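Local atomic coordinates of inorganic pyrophosphatase (Neisseria gonorrhoeae, PDB entry 5TEA), a protein that probably catalyses the magnesium-dependent hydrolysis of inorganic diphosphate to two phosphate ions, as a homohexamer. Residues B[146-151]-B[158-163]; B[101-106]-B[162-167]; B[97-102]-B[113-118]; B[32-37]-B[86-91]; B[19-24]-B[173-178]. All coordinates share one frame; numbering follows the deposited sequence. Where two conformers were deposited one is given.

Contact 1: B[146-151]-B[158-163]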
# COMPACT_ATOMS: atom_id res chain seq x y z
N HIS B 146 -2.59 21.90 8.21
CA HIS B 146 -2.09 21.66 6.86
C HIS B 146 -2.19 22.91 6.01
O HIS B 146 -1.20 23.34 5.41
CB HIS B 146 -2.87 20.50 6.19
CG HIS B 146 -2.49 20.31 4.76
ND1 HIS B 146 -1.37 19.61 4.37
CD2 HIS B 146 -3.05 20.78 3.62
CE1 HIS B 146 -1.27 19.63 3.05
NE2 HIS B 146 -2.28 20.35 2.57
N PHE B 147 -3.38 23.50 5.93
CA PHE B 147 -3.54 24.61 5.00
C PHE B 147 -2.91 25.89 5.52
O PHE B 147 -2.62 26.77 4.71
CB PHE B 147 -5.03 24.80 4.67
CG PHE B 147 -5.52 23.79 3.68
CD1 PHE B 147 -5.19 23.91 2.33
CD2 PHE B 147 -6.25 22.68 4.09
CE1 PHE B 147 -5.59 22.95 1.40
CE2 PHE B 147 -6.65 21.70 3.16
CZ PHE B 147 -6.33 21.85 1.82
N ASN B 148 -2.69 26.02 6.83
CA ASN B 148 -1.95 27.16 7.37
C ASN B 148 -0.45 27.08 7.11
O ASN B 148 0.23 28.10 7.17
CB ASN B 148 -2.17 27.26 8.89
CG ASN B 148 -3.47 27.96 9.25
OD1 ASN B 148 -4.02 28.69 8.44
ND2 ASN B 148 -3.95 27.76 10.48
N HIS B 149 0.06 25.89 6.78
CA HIS B 149 1.51 25.71 6.73
C HIS B 149 2.05 25.06 5.46
O HIS B 149 3.28 24.91 5.35
CB HIS B 149 1.94 24.87 7.94
CG HIS B 149 1.78 25.59 9.25
ND1 HIS B 149 2.68 26.53 9.69
CD2 HIS B 149 0.80 25.52 10.18
CE1 HIS B 149 2.28 27.00 10.86
NE2 HIS B 149 1.14 26.41 11.18
N TYR B 150 1.21 24.68 4.50
CA TYR B 150 1.71 23.81 3.43
C TYR B 150 2.64 24.52 2.46
O TYR B 150 3.36 23.84 1.71
CB TYR B 150 0.55 23.16 2.68
CG TYR B 150 -0.21 24.07 1.75
CD1 TYR B 150 -1.07 25.04 2.24
CD2 TYR B 150 -0.08 23.94 0.37
CE1 TYR B 150 -1.78 25.87 1.38
CE2 TYR B 150 -0.79 24.76 -0.50
CZ TYR B 150 -1.64 25.72 0.02
OH TYR B 150 -2.34 26.53 -0.84
N LYS B 151 2.70 25.84 2.47
CA LYS B 151 3.68 26.56 1.67
C LYS B 151 4.86 27.07 2.50
O LYS B 151 5.64 27.89 2.01
CB LYS B 151 3.01 27.73 0.93
CG LYS B 151 1.98 27.29 -0.11
CD LYS B 151 1.36 28.50 -0.80
CE LYS B 151 0.55 28.10 -2.02
NZ LYS B 151 1.42 27.83 -3.20
N THR B 158 0.15 34.99 2.34
CA THR B 158 -0.66 34.42 3.41
C THR B 158 -1.19 33.05 3.00
O THR B 158 -1.51 32.82 1.83
CB THR B 158 -1.83 35.37 3.72
OG1 THR B 158 -1.32 36.55 4.36
CG2 THR B 158 -2.86 34.69 4.61
N THR B 159 -1.18 32.12 3.96
CA THR B 159 -1.95 30.88 3.92
C THR B 159 -2.66 30.83 5.27
O THR B 159 -2.05 30.45 6.27
CB THR B 159 -1.08 29.62 3.70
OG1 THR B 159 -0.07 29.55 4.72
CG2 THR B 159 -0.42 29.64 2.33
N LYS B 160 -3.93 31.23 5.32
CA LYS B 160 -4.60 31.41 6.61
C LYS B 160 -6.02 30.91 6.56
O LYS B 160 -6.84 31.42 5.79
CB LYS B 160 -4.60 32.88 7.04
CG LYS B 160 -5.25 33.12 8.39
CD LYS B 160 -4.63 32.23 9.46
CE LYS B 160 -5.13 32.59 10.86
NZ LYS B 160 -4.58 31.65 11.89
N VAL B 161 -6.32 29.94 7.42
CA VAL B 161 -7.70 29.53 7.66
C VAL B 161 -8.34 30.53 8.61
O VAL B 161 -7.91 30.67 9.77
CB VAL B 161 -7.76 28.11 8.24
CG1 VAL B 161 -9.23 27.75 8.56
CG2 VAL B 161 -7.12 27.09 7.25
N GLU B 162 -9.36 31.24 8.12
CA GLU B 162 -9.97 32.34 8.86
C GLU B 162 -11.07 31.88 9.79
O GLU B 162 -11.25 32.47 10.86
CB GLU B 162 -10.55 33.37 7.90
CG GLU B 162 -9.54 33.94 6.92
CD GLU B 162 -8.58 34.93 7.57
OE1 GLU B 162 -8.64 35.12 8.80
OE2 GLU B 162 -7.77 35.53 6.84
N SER B 163 -11.80 30.83 9.40
CA SER B 163 -12.91 30.31 10.19
C SER B 163 -13.42 29.05 9.51
O SER B 163 -13.09 28.76 8.36
CB SER B 163 -14.06 31.31 10.32
OG SER B 163 -14.69 31.51 9.06
O HOH W 1 -6.06 29.44 11.32
O HOH W 2 2.09 27.97 4.33

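Contact 2: B[101-106]-B[162-167]. Unlike the reference sequence in segment 162-167: Gly-166 (reference Asp).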
# COMPACT_ATOMS: atom_id res chain seq x y z
N GLY B 101 -19.88 21.82 5.31
CA GLY B 101 -19.28 23.01 5.88
C GLY B 101 -18.39 23.71 4.87
O GLY B 101 -18.33 23.32 3.70
N VAL B 102 -17.70 24.75 5.33
CA VAL B 102 -16.75 25.47 4.49
C VAL B 102 -15.55 25.89 5.32
O VAL B 102 -15.69 26.33 6.46
CB VAL B 102 -17.39 26.68 3.78
CG1 VAL B 102 -18.10 27.64 4.77
CG2 VAL B 102 -16.38 27.40 2.88
N MET B 103 -14.36 25.68 4.75
CA MET B 103 -13.13 26.22 5.31
C MET B 103 -12.90 27.58 4.66
O MET B 103 -12.54 27.64 3.48
CB MET B 103 -11.96 25.27 5.06
CG MET B 103 -10.71 25.69 5.79
SD MET B 103 -9.33 24.58 5.43
CE MET B 103 -8.81 25.22 3.84
N LYS B 104 -13.15 28.68 5.40
CA LYS B 104 -12.85 30.00 4.89
C LYS B 104 -11.34 30.22 4.90
O LYS B 104 -10.70 30.07 5.94
CB LYS B 104 -13.54 31.09 5.72
CG LYS B 104 -15.06 31.01 5.66
CD LYS B 104 -15.58 31.39 4.29
CE LYS B 104 -15.41 32.89 4.04
NZ LYS B 104 -16.04 33.36 2.78
N PHE B 105 -10.79 30.60 3.75
CA PHE B 105 -9.35 30.49 3.57
C PHE B 105 -8.86 31.61 2.68
O PHE B 105 -9.50 31.96 1.69
CB PHE B 105 -9.00 29.12 2.96
CG PHE B 105 -7.53 28.83 2.87
CD1 PHE B 105 -6.75 28.73 4.00
CD2 PHE B 105 -6.95 28.61 1.63
CE1 PHE B 105 -5.38 28.45 3.90
CE2 PHE B 105 -5.59 28.31 1.51
CZ PHE B 105 -4.81 28.23 2.65
N VAL B 106 -7.71 32.17 3.04
CA VAL B 106 -7.06 33.21 2.27
C VAL B 106 -5.71 32.68 1.84
O VAL B 106 -4.95 32.16 2.67
CB VAL B 106 -6.93 34.51 3.08
CG1 VAL B 106 -6.13 35.55 2.30
CG2 VAL B 106 -8.33 35.05 3.42
N GLU B 162 -9.36 31.24 8.12
CA GLU B 162 -9.97 32.34 8.86
C GLU B 162 -11.07 31.88 9.79
O GLU B 162 -11.25 32.47 10.86
CB GLU B 162 -10.55 33.37 7.90
CG GLU B 162 -9.54 33.94 6.92
CD GLU B 162 -8.58 34.93 7.57
OE1 GLU B 162 -8.64 35.12 8.80
OE2 GLU B 162 -7.77 35.53 6.84
N SER B 163 -11.80 30.83 9.40
CA SER B 163 -12.91 30.31 10.19
C SER B 163 -13.42 29.05 9.51
O SER B 163 -13.09 28.76 8.36
CB SER B 163 -14.06 31.31 10.32
OG SER B 163 -14.69 31.51 9.06
N TRP B 164 -14.25 28.32 10.25
CA TRP B 164 -14.95 27.15 9.75
C TRP B 164 -16.43 27.48 9.75
O TRP B 164 -16.97 27.88 10.79
CB TRP B 164 -14.66 25.93 10.62
CG TRP B 164 -13.26 25.46 10.50
CD1 TRP B 164 -12.22 25.77 11.32
CD2 TRP B 164 -12.74 24.57 9.51
NE1 TRP B 164 -11.08 25.12 10.91
CE2 TRP B 164 -11.37 24.38 9.79
CE3 TRP B 164 -13.30 23.92 8.41
CZ2 TRP B 164 -10.56 23.57 9.02
CZ3 TRP B 164 -12.48 23.11 7.64
CH2 TRP B 164 -11.13 22.94 7.95
N GLY B 165 -17.07 27.36 8.59
CA GLY B 165 -18.46 27.75 8.44
C GLY B 165 -19.34 26.53 8.27
O GLY B 165 -18.86 25.47 7.87
N GLY B 166 -20.64 26.66 8.56
CA GLY B 166 -21.55 25.55 8.42
C GLY B 166 -22.04 25.42 6.99
O GLY B 166 -21.61 26.12 6.08
N ALA B 167 -22.98 24.49 6.80
CA ALA B 167 -23.42 24.17 5.44
C ALA B 167 -24.17 25.33 4.80
O ALA B 167 -24.11 25.50 3.58
CB ALA B 167 -24.29 22.91 5.44

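Contact 3: B[97-102]-B[113-118]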
# COMPACT_ATOMS: atom_id res chain seq x y z
N ALA B 97 -22.07 14.61 -3.70
CA ALA B 97 -21.48 14.77 -2.38
C ALA B 97 -22.35 15.68 -1.53
O ALA B 97 -22.94 16.64 -2.02
CB ALA B 97 -20.07 15.35 -2.48
N ARG B 98 -22.40 15.38 -0.23
CA ARG B 98 -23.14 16.23 0.70
C ARG B 98 -22.22 17.34 1.19
O ARG B 98 -21.08 17.07 1.59
CB ARG B 98 -23.68 15.42 1.88
CG ARG B 98 -24.12 16.28 3.07
CD ARG B 98 -24.67 15.44 4.22
NE ARG B 98 -26.01 14.94 3.94
CZ ARG B 98 -27.14 15.61 4.14
NH1 ARG B 98 -27.12 16.84 4.64
NH2 ARG B 98 -28.30 15.05 3.85
N VAL B 99 -22.72 18.58 1.15
CA VAL B 99 -22.02 19.75 1.70
C VAL B 99 -22.19 19.75 3.21
O VAL B 99 -23.33 19.80 3.71
CB VAL B 99 -22.60 21.05 1.10
CG1 VAL B 99 -21.96 22.29 1.77
CG2 VAL B 99 -22.46 21.08 -0.40
N ILE B 100 -21.09 19.71 3.96
CA ILE B 100 -21.19 19.73 5.42
C ILE B 100 -20.56 20.96 6.06
O ILE B 100 -20.74 21.15 7.28
CB ILE B 100 -20.63 18.45 6.09
CG1 ILE B 100 -19.11 18.35 5.93
CG2 ILE B 100 -21.38 17.19 5.61
CD1 ILE B 100 -18.48 17.27 6.80
N GLY B 101 -19.88 21.82 5.31
CA GLY B 101 -19.28 23.01 5.88
C GLY B 101 -18.39 23.71 4.87
O GLY B 101 -18.33 23.32 3.70
N VAL B 102 -17.70 24.75 5.33
CA VAL B 102 -16.75 25.47 4.49
C VAL B 102 -15.55 25.89 5.32
O VAL B 102 -15.69 26.33 6.46
CB VAL B 102 -17.39 26.68 3.78
CG1 VAL B 102 -18.10 27.64 4.77
CG2 VAL B 102 -16.38 27.40 2.88
N ASP B 113 -11.75 29.90 -0.59
CA ASP B 113 -12.52 29.02 0.29
C ASP B 113 -12.58 27.61 -0.27
O ASP B 113 -12.49 27.39 -1.48
CB ASP B 113 -13.95 29.54 0.46
CG ASP B 113 -14.02 30.91 1.11
OD1 ASP B 113 -13.09 31.25 1.87
OD2 ASP B 113 -15.02 31.64 0.87
N LYS B 114 -12.78 26.64 0.63
CA LYS B 114 -12.86 25.24 0.26
C LYS B 114 -14.08 24.61 0.92
O LYS B 114 -14.23 24.67 2.14
CB LYS B 114 -11.56 24.51 0.64
CG LYS B 114 -10.34 25.33 0.18
CD LYS B 114 -9.09 24.52 -0.02
CE LYS B 114 -7.91 25.46 -0.24
NZ LYS B 114 -8.08 26.29 -1.47
N ILE B 115 -14.98 24.08 0.11
CA ILE B 115 -16.21 23.46 0.60
C ILE B 115 -15.85 22.09 1.17
O ILE B 115 -15.09 21.34 0.55
CB ILE B 115 -17.24 23.32 -0.53
CG1 ILE B 115 -17.39 24.65 -1.29
CG2 ILE B 115 -18.60 22.86 0.01
CD1 ILE B 115 -17.85 25.79 -0.36
N VAL B 116 -16.36 21.78 2.37
CA VAL B 116 -16.10 20.49 3.01
C VAL B 116 -17.26 19.56 2.68
O VAL B 116 -18.43 19.92 2.89
CB VAL B 116 -15.91 20.63 4.53
CG1 VAL B 116 -15.47 19.29 5.12
CG2 VAL B 116 -14.90 21.74 4.85
N CYS B 117 -16.95 18.39 2.15
CA CYS B 117 -17.97 17.47 1.65
C CYS B 117 -17.65 16.05 2.10
O CYS B 117 -16.50 15.72 2.40
CB CYS B 117 -18.05 17.47 0.12
SG CYS B 117 -18.65 18.99 -0.63
N VAL B 118 -18.69 15.22 2.07
CA VAL B 118 -18.55 13.76 2.13
C VAL B 118 -19.37 13.17 1.00
O VAL B 118 -20.29 13.83 0.47
CB VAL B 118 -19.02 13.20 3.50
CG1 VAL B 118 -18.09 13.71 4.63
CG2 VAL B 118 -20.49 13.62 3.77

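Contact 4: B[32-37]-B[86-91]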
# COMPACT_ATOMS: atom_id res chain seq x y z
N ILE B 32 -7.21 15.02 -6.38
CA ILE B 32 -6.06 14.53 -5.64
C ILE B 32 -6.53 13.52 -4.60
O ILE B 32 -7.34 13.86 -3.74
CB ILE B 32 -5.30 15.66 -4.92
CG1 ILE B 32 -4.86 16.75 -5.90
CG2 ILE B 32 -4.07 15.07 -4.22
CD1 ILE B 32 -4.24 18.00 -5.19
N PRO B 33 -6.01 12.29 -4.61
CA PRO B 33 -6.30 11.36 -3.50
C PRO B 33 -5.73 11.86 -2.19
O PRO B 33 -4.61 12.39 -2.13
CB PRO B 33 -5.60 10.07 -3.94
CG PRO B 33 -5.30 10.25 -5.42
CD PRO B 33 -5.09 11.71 -5.60
N ALA B 34 -6.49 11.67 -1.11
CA ALA B 34 -5.96 11.90 0.22
C ALA B 34 -4.65 11.14 0.39
O ALA B 34 -4.52 10.01 -0.07
CB ALA B 34 -6.95 11.42 1.28
N GLY B 35 -3.69 11.75 1.08
CA GLY B 35 -2.39 11.15 1.29
C GLY B 35 -1.39 11.34 0.17
O GLY B 35 -0.24 10.90 0.31
N SER B 36 -1.77 11.98 -0.94
CA SER B 36 -0.86 12.21 -2.05
C SER B 36 -0.15 13.55 -1.90
O SER B 36 -0.75 14.54 -1.46
CB SER B 36 -1.61 12.17 -3.38
OG SER B 36 -0.77 12.50 -4.46
N ASN B 37 1.15 13.60 -2.25
CA ASN B 37 1.84 14.88 -2.36
C ASN B 37 1.96 15.34 -3.81
O ASN B 37 2.84 16.16 -4.13
CB ASN B 37 3.23 14.83 -1.70
CG ASN B 37 4.19 13.87 -2.39
OD1 ASN B 37 3.77 12.84 -2.91
ND2 ASN B 37 5.48 14.21 -2.38
N GLU B 86 -12.87 7.57 4.24
CA GLU B 86 -11.96 6.69 4.99
C GLU B 86 -10.80 6.22 4.12
O GLU B 86 -9.66 6.14 4.60
CB GLU B 86 -12.74 5.50 5.57
CG GLU B 86 -13.52 5.80 6.86
CD GLU B 86 -14.97 6.29 6.65
OE1 GLU B 86 -15.70 5.74 5.78
OE2 GLU B 86 -15.38 7.22 7.39
N GLN B 87 -11.06 5.89 2.86
CA GLN B 87 -10.03 5.44 1.94
C GLN B 87 -9.91 6.41 0.76
O GLN B 87 -10.92 6.93 0.28
CB GLN B 87 -10.35 4.02 1.44
CG GLN B 87 -10.28 2.94 2.55
CD GLN B 87 -11.60 2.71 3.30
OE1 GLN B 87 -12.68 3.00 2.79
NE2 GLN B 87 -11.50 2.17 4.52
N PRO B 88 -8.69 6.68 0.29
CA PRO B 88 -8.52 7.70 -0.76
C PRO B 88 -9.31 7.40 -2.04
O PRO B 88 -9.46 6.25 -2.45
CB PRO B 88 -7.01 7.70 -1.03
CG PRO B 88 -6.40 7.14 0.21
CD PRO B 88 -7.40 6.15 0.77
N LEU B 89 -9.80 8.47 -2.65
CA LEU B 89 -10.46 8.41 -3.95
C LEU B 89 -9.48 8.72 -5.08
O LEU B 89 -8.62 9.58 -4.95
CB LEU B 89 -11.62 9.42 -3.95
CG LEU B 89 -12.75 9.25 -4.96
CD1 LEU B 89 -13.34 7.85 -4.85
CD2 LEU B 89 -13.82 10.33 -4.77
N ALA B 90 -9.63 8.01 -6.20
CA ALA B 90 -8.73 8.22 -7.34
C ALA B 90 -9.03 9.52 -8.09
O ALA B 90 -10.17 10.00 -8.13
CB ALA B 90 -8.83 7.05 -8.32
N THR B 91 -7.99 10.08 -8.70
CA THR B 91 -8.14 11.22 -9.60
C THR B 91 -9.10 10.89 -10.73
O THR B 91 -9.00 9.84 -11.36
CB THR B 91 -6.78 11.62 -10.21
OG1 THR B 91 -5.87 12.02 -9.18
CG2 THR B 91 -6.94 12.74 -11.25

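Contact 5: B[19-24]-B[173-178]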
# COMPACT_ATOMS: atom_id res chain seq x y z
N GLY B 19 -25.15 20.85 -9.49
CA GLY B 19 -26.06 19.97 -8.78
C GLY B 19 -27.05 20.70 -7.89
O GLY B 19 -27.38 21.86 -8.14
N ASP B 20 -27.53 20.03 -6.84
CA ASP B 20 -28.64 20.52 -6.01
C ASP B 20 -28.08 21.32 -4.84
O ASP B 20 -28.03 20.86 -3.70
CB ASP B 20 -29.50 19.35 -5.53
CG ASP B 20 -30.74 19.80 -4.75
OD1 ASP B 20 -30.95 21.02 -4.58
OD2 ASP B 20 -31.50 18.92 -4.30
N VAL B 21 -27.66 22.56 -5.13
CA VAL B 21 -27.00 23.38 -4.11
C VAL B 21 -27.93 23.60 -2.92
O VAL B 21 -27.53 23.42 -1.77
CB VAL B 21 -26.52 24.71 -4.72
CG1 VAL B 21 -25.80 25.53 -3.65
CG2 VAL B 21 -25.62 24.44 -5.91
N ASP B 22 -29.17 24.01 -3.20
CA ASP B 22 -30.14 24.24 -2.13
C ASP B 22 -30.35 22.99 -1.28
O ASP B 22 -30.45 23.08 -0.05
CB ASP B 22 -31.48 24.70 -2.72
CG ASP B 22 -31.52 26.19 -3.01
OD1 ASP B 22 -30.57 26.90 -2.66
OD2 ASP B 22 -32.52 26.65 -3.60
N GLY B 23 -30.40 21.82 -1.91
CA GLY B 23 -30.56 20.59 -1.15
C GLY B 23 -29.30 20.11 -0.45
O GLY B 23 -29.36 19.15 0.32
N GLY B 24 -28.17 20.75 -0.72
CA GLY B 24 -26.90 20.37 -0.12
C GLY B 24 -26.25 19.14 -0.71
O GLY B 24 -25.32 18.60 -0.11
N VAL B 173 -21.47 30.55 -0.39
CA VAL B 173 -20.22 30.60 -1.15
C VAL B 173 -20.38 29.93 -2.51
O VAL B 173 -19.98 30.47 -3.54
CB VAL B 173 -19.08 29.96 -0.34
CG1 VAL B 173 -17.80 29.81 -1.20
CG2 VAL B 173 -18.81 30.78 0.92
N ILE B 174 -21.00 28.74 -2.53
CA ILE B 174 -21.23 28.04 -3.79
C ILE B 174 -22.08 28.88 -4.73
O ILE B 174 -21.75 29.05 -5.91
CB ILE B 174 -21.86 26.65 -3.54
CG1 ILE B 174 -20.88 25.75 -2.78
CG2 ILE B 174 -22.23 26.01 -4.86
CD1 ILE B 174 -21.54 24.46 -2.19
N LYS B 175 -23.19 29.43 -4.22
CA LYS B 175 -24.08 30.21 -5.08
C LYS B 175 -23.38 31.46 -5.63
O LYS B 175 -23.62 31.87 -6.77
CB LYS B 175 -25.35 30.58 -4.32
CG LYS B 175 -26.26 29.39 -4.07
CD LYS B 175 -27.54 29.81 -3.38
CE LYS B 175 -28.70 29.02 -3.93
NZ LYS B 175 -30.01 29.41 -3.31
N GLU B 176 -22.53 32.09 -4.82
CA GLU B 176 -21.75 33.22 -5.32
C GLU B 176 -20.81 32.79 -6.44
O GLU B 176 -20.60 33.54 -7.41
CB GLU B 176 -20.96 33.86 -4.18
CG GLU B 176 -21.83 34.64 -3.19
CD GLU B 176 -21.10 34.99 -1.90
OE1 GLU B 176 -19.95 34.53 -1.73
OE2 GLU B 176 -21.68 35.71 -1.07
N SER B 177 -20.22 31.60 -6.31
CA SER B 177 -19.29 31.12 -7.33
C SER B 177 -20.02 30.66 -8.59
O SER B 177 -19.46 30.76 -9.69
CB SER B 177 -18.45 29.99 -6.76
OG SER B 177 -17.89 30.40 -5.53
N ILE B 178 -21.26 30.18 -8.46
CA ILE B 178 -22.07 29.90 -9.64
C ILE B 178 -22.35 31.18 -10.41
O ILE B 178 -22.33 31.20 -11.65
CB ILE B 178 -23.37 29.18 -9.23
CG1 ILE B 178 -23.04 27.78 -8.69
CG2 ILE B 178 -24.38 29.15 -10.39
CD1 ILE B 178 -24.23 27.04 -8.13

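Contact 1: B[146-151]-B[158-163]
Asn-148, near the C-terminal end of helix 137-149, lies beside Lys-160 of strand 159-165, with the two CA atoms 5.1 Å apart. No backbone N-H of one segment reaches a backbone oxygen of the other. Two side chains make the link instead, one from each segment. The amide of Asn-148 acts first. Its OD1 accepts from Val-161 N at 2.8 Å, in the carbonyl plane and nearly straight (N-H...O 166°). Its ND2 gives a hydrogen bond to a water, which is also held by Lys-160 NZ and Val-161 O. With both ends of the amide in use, its flat group is fixed in rotation. The second link is Thr-159 OG1, which donates to Asn-148 O at 2.9 Å from well above the carbonyl plane. OG1 sits between the backbone N and the carbonyl carbon of its own residue (chi1 56°). With OG1 there, CG2 lies anti to the carbonyl carbon; it packs on Lys-151 CD at 3.8 Å and lies obliquely near Tyr-150 CE1. A second water donates to Thr-159 OG1 and accepts from Lys-151 N, so it bridges Lys-151 and Thr-159. Phe-147 CB touches Val-161 CG2 at 4.0 Å on the buried side. The contact borders the predicted substrate site through Tyr-150, and Lys-151 lies near Arg-53, another predicted substrate-binding residue. Strand 94-107 runs alongside strand 159-165 and bonds to it through Val-106 and Lys-160. Phe-147 packs on its Met-103 and Val-161 on its Phe-105.

Contact 2: B[101-106]-B[162-167]
Met-103 and Trp-164 lie side by side and point the same way, on one face of two antiparallel strands. The thioether chain runs over a face of the indole. CG stands 3.7 Å from the centroid of the six-membered ring of Trp-164 and only 20° off the ring normal, a CH-pi contact. Met-103 CB presses on Trp-164 CZ3 at 3.4 Å. SD is displaced further, 4.3 Å from the same centroid and oblique, as in a Met-aromatic contact. The extended start of the methionine (chi1 -172°, chi2 -178°) carries CG and SD along the ring. Helix 137-149 covers this face: Ile-143 touches both side chains, and Glu-144 OE1 bonds Trp-164 NE1.

The strands are 94-107 and 159-165, neighbours in the curled sheet that forms the beta barrel of soluble pyrophosphatases. Met-103 and Trp-164 form a non-hydrogen-bonded pair. Val-102 and Gly-165 beside them form a hydrogen-bonded one. Gly-165 N reaches Val-102 O at 2.7 Å, almost straight, and Val-102 N returns a bond to Gly-165 O. On the other face Val-102 CG1 rests on Gly-165 CA at 3.7 Å, in close packing over the glycine.

Further along, Glu-162 N gives to Lys-104 O at 2.8 Å. Lys-104 bends its chain past Ser-163, CG lying 3.5 Å from OG, and its NZ forms a salt bridge with Asp-113. Val-106 CG2 meets the Glu-162 carboxylate, 3.5 Å from OE2.

Contact 3: B[97-102]-B[113-118]
Ile-100 places CG1 between its backbone N and carbonyl carbon (chi1 69°), and this lays CG1 against Val-116 CG1 at 3.8 Å. Val-116 sets that methyl anti to its own N (chi1 -173°), and the two side chains meet at a slant. The site is a classic beta bulge in the hairpin of strands 94-107 and 110-119, part of the pyrophosphatase barrel. Ile-100 and Gly-101 both face Val-116, and the register shifts by one. Val-116 O takes Ile-100 N at 2.9 Å and, weakly, Gly-101 N. Val-116 N gives to Gly-101 O at 2.8 Å. Before the bulge, Arg-98 and Val-118 form a regular hydrogen-bonded pair.

Val-99, Val-102, Ile-115 and Cys-117 share one face of the sheet. Val-99 CG1 touches Ile-115 CG2 at 3.8 Å, while Ile-115 CD1 reaches Val-102 CG2 at 3.9 Å. Helix 167-183 lies over these residues, with Ala-170 on both valines. On the opposite face from Val-99 and Cys-117, Val-118 joins Val-116 in packing on Ile-100, CG2 against CG2.

The Lys-114 chain runs past Met-103 and Phe-105 to the metal site. There its NZ forms a salt bridge with Asp-112 and a hydrogen bond with Asp-80, both of which belong to the calcium site. At the far end of the hairpin segment, Ala-97 CB packs on Cys-117 CB at 3.9 Å.

Contact 4: B[32-37]-B[86-91]
Ala-34, which packs on Pro-88, and Leu-89, the residue after that proline, both give their backbone N-H to Asn-64 OD1. One amide oxygen thus grips both segments, which make no hydrogen bond directly with each other. Residues 33-36 form a type II beta turn, closed by Ser-36 N to Pro-33 O at 3.1 Å. Gly-35 takes the positive phi (84°) usual at its third position. The turn leads from strand 25-32 to strand 38-43. Segment 86-91 is the extended connection from strand 80-83 to strand 94-107.

Two proline rings carry the packing. Pro-33 CB touches Pro-88 CB at 4.0 Å and comes to 3.2 Å from Leu-89 O. The ring of Pro-88 lies against the turn backbone, with CG 3.4 Å from Ala-34 O. The Leu-89 side chain packs on His-38 of a neighbouring subunit, so the contact borders a subunit interface of the hexamer. The other end of the Pro-33 ring meets Thr-91: CD lies 3.7 Å from OG1, the hydroxyl oxygen that also bonds Glu-31 O.

Contact 5: B[19-24]-B[173-178]
Val-21 opens a type I beta turn that ends at Gly-24, and the turn faces helix 167-183 with the CA atoms of Val-21 and Ile-174 7.4 Å apart. Gly-24 N closes the turn on Val-21 O at 2.9 Å. Asp-20 holds the turn in an Asx motif, with OD1 taking Gly-23 N from above the carboxylate plane.

Val-21 carries the apolar part of the contact. Both of its methyls touch Ile-174 CG2. CG1, anti to the backbone N (chi1 -179°), meets that atom at 3.8 Å and also Lys-175 CG at 3.9 Å. CG2 reaches Ile-178 CD1 at 3.7 Å as well. Val-21 thus lies against Ile-174 and Ile-178, one helical turn apart, and runs antiparallel alongside both.

Asp-22 makes the polar part. Lys-175 touches Val-21 with CG, then bends at chi3 (141°) and brings NZ to Asp-22 OD1 at 2.7 Å. This is a salt bridge on the syn lone pair of OD1, and the two side chains cross at about a right angle. Both residues are exposed, so solvent would probably weaken the charge attraction. Lys-171, one turn earlier on the same helix, bonds Asp-22 O.

The contact lies on the outer part of the fold. The turn joins strand 19-20 to strand 25-32, and Gly-24 bonds to Val-99 of strand 94-107. On its inner side the helix packs on strand 110-119 through Val-173 and Ile-174, both touching Ile-115.

From the N terminus, contact 5 opens first and closes last. Its turn at 19-24 meets the C-terminal helix at 173-178, so the other four contacts nest inside its loop. Contact 4 is the first to close, joining the connections at 32-37 and 86-91. Contacts 3 and 2 both start on strand 94-107 and share Gly-101 and Val-102. Contact 3 closes the hairpin with strand 110-119, while contact 2 runs on to strand 159-165. Contact 1 opens inside that longer loop and ends on the same stretch, sharing Glu-162 and Ser-163, tying helix 137-149 to strand 159-165. The salt bridge of Lys-104 to Asp-113 connects contacts 2 and 3.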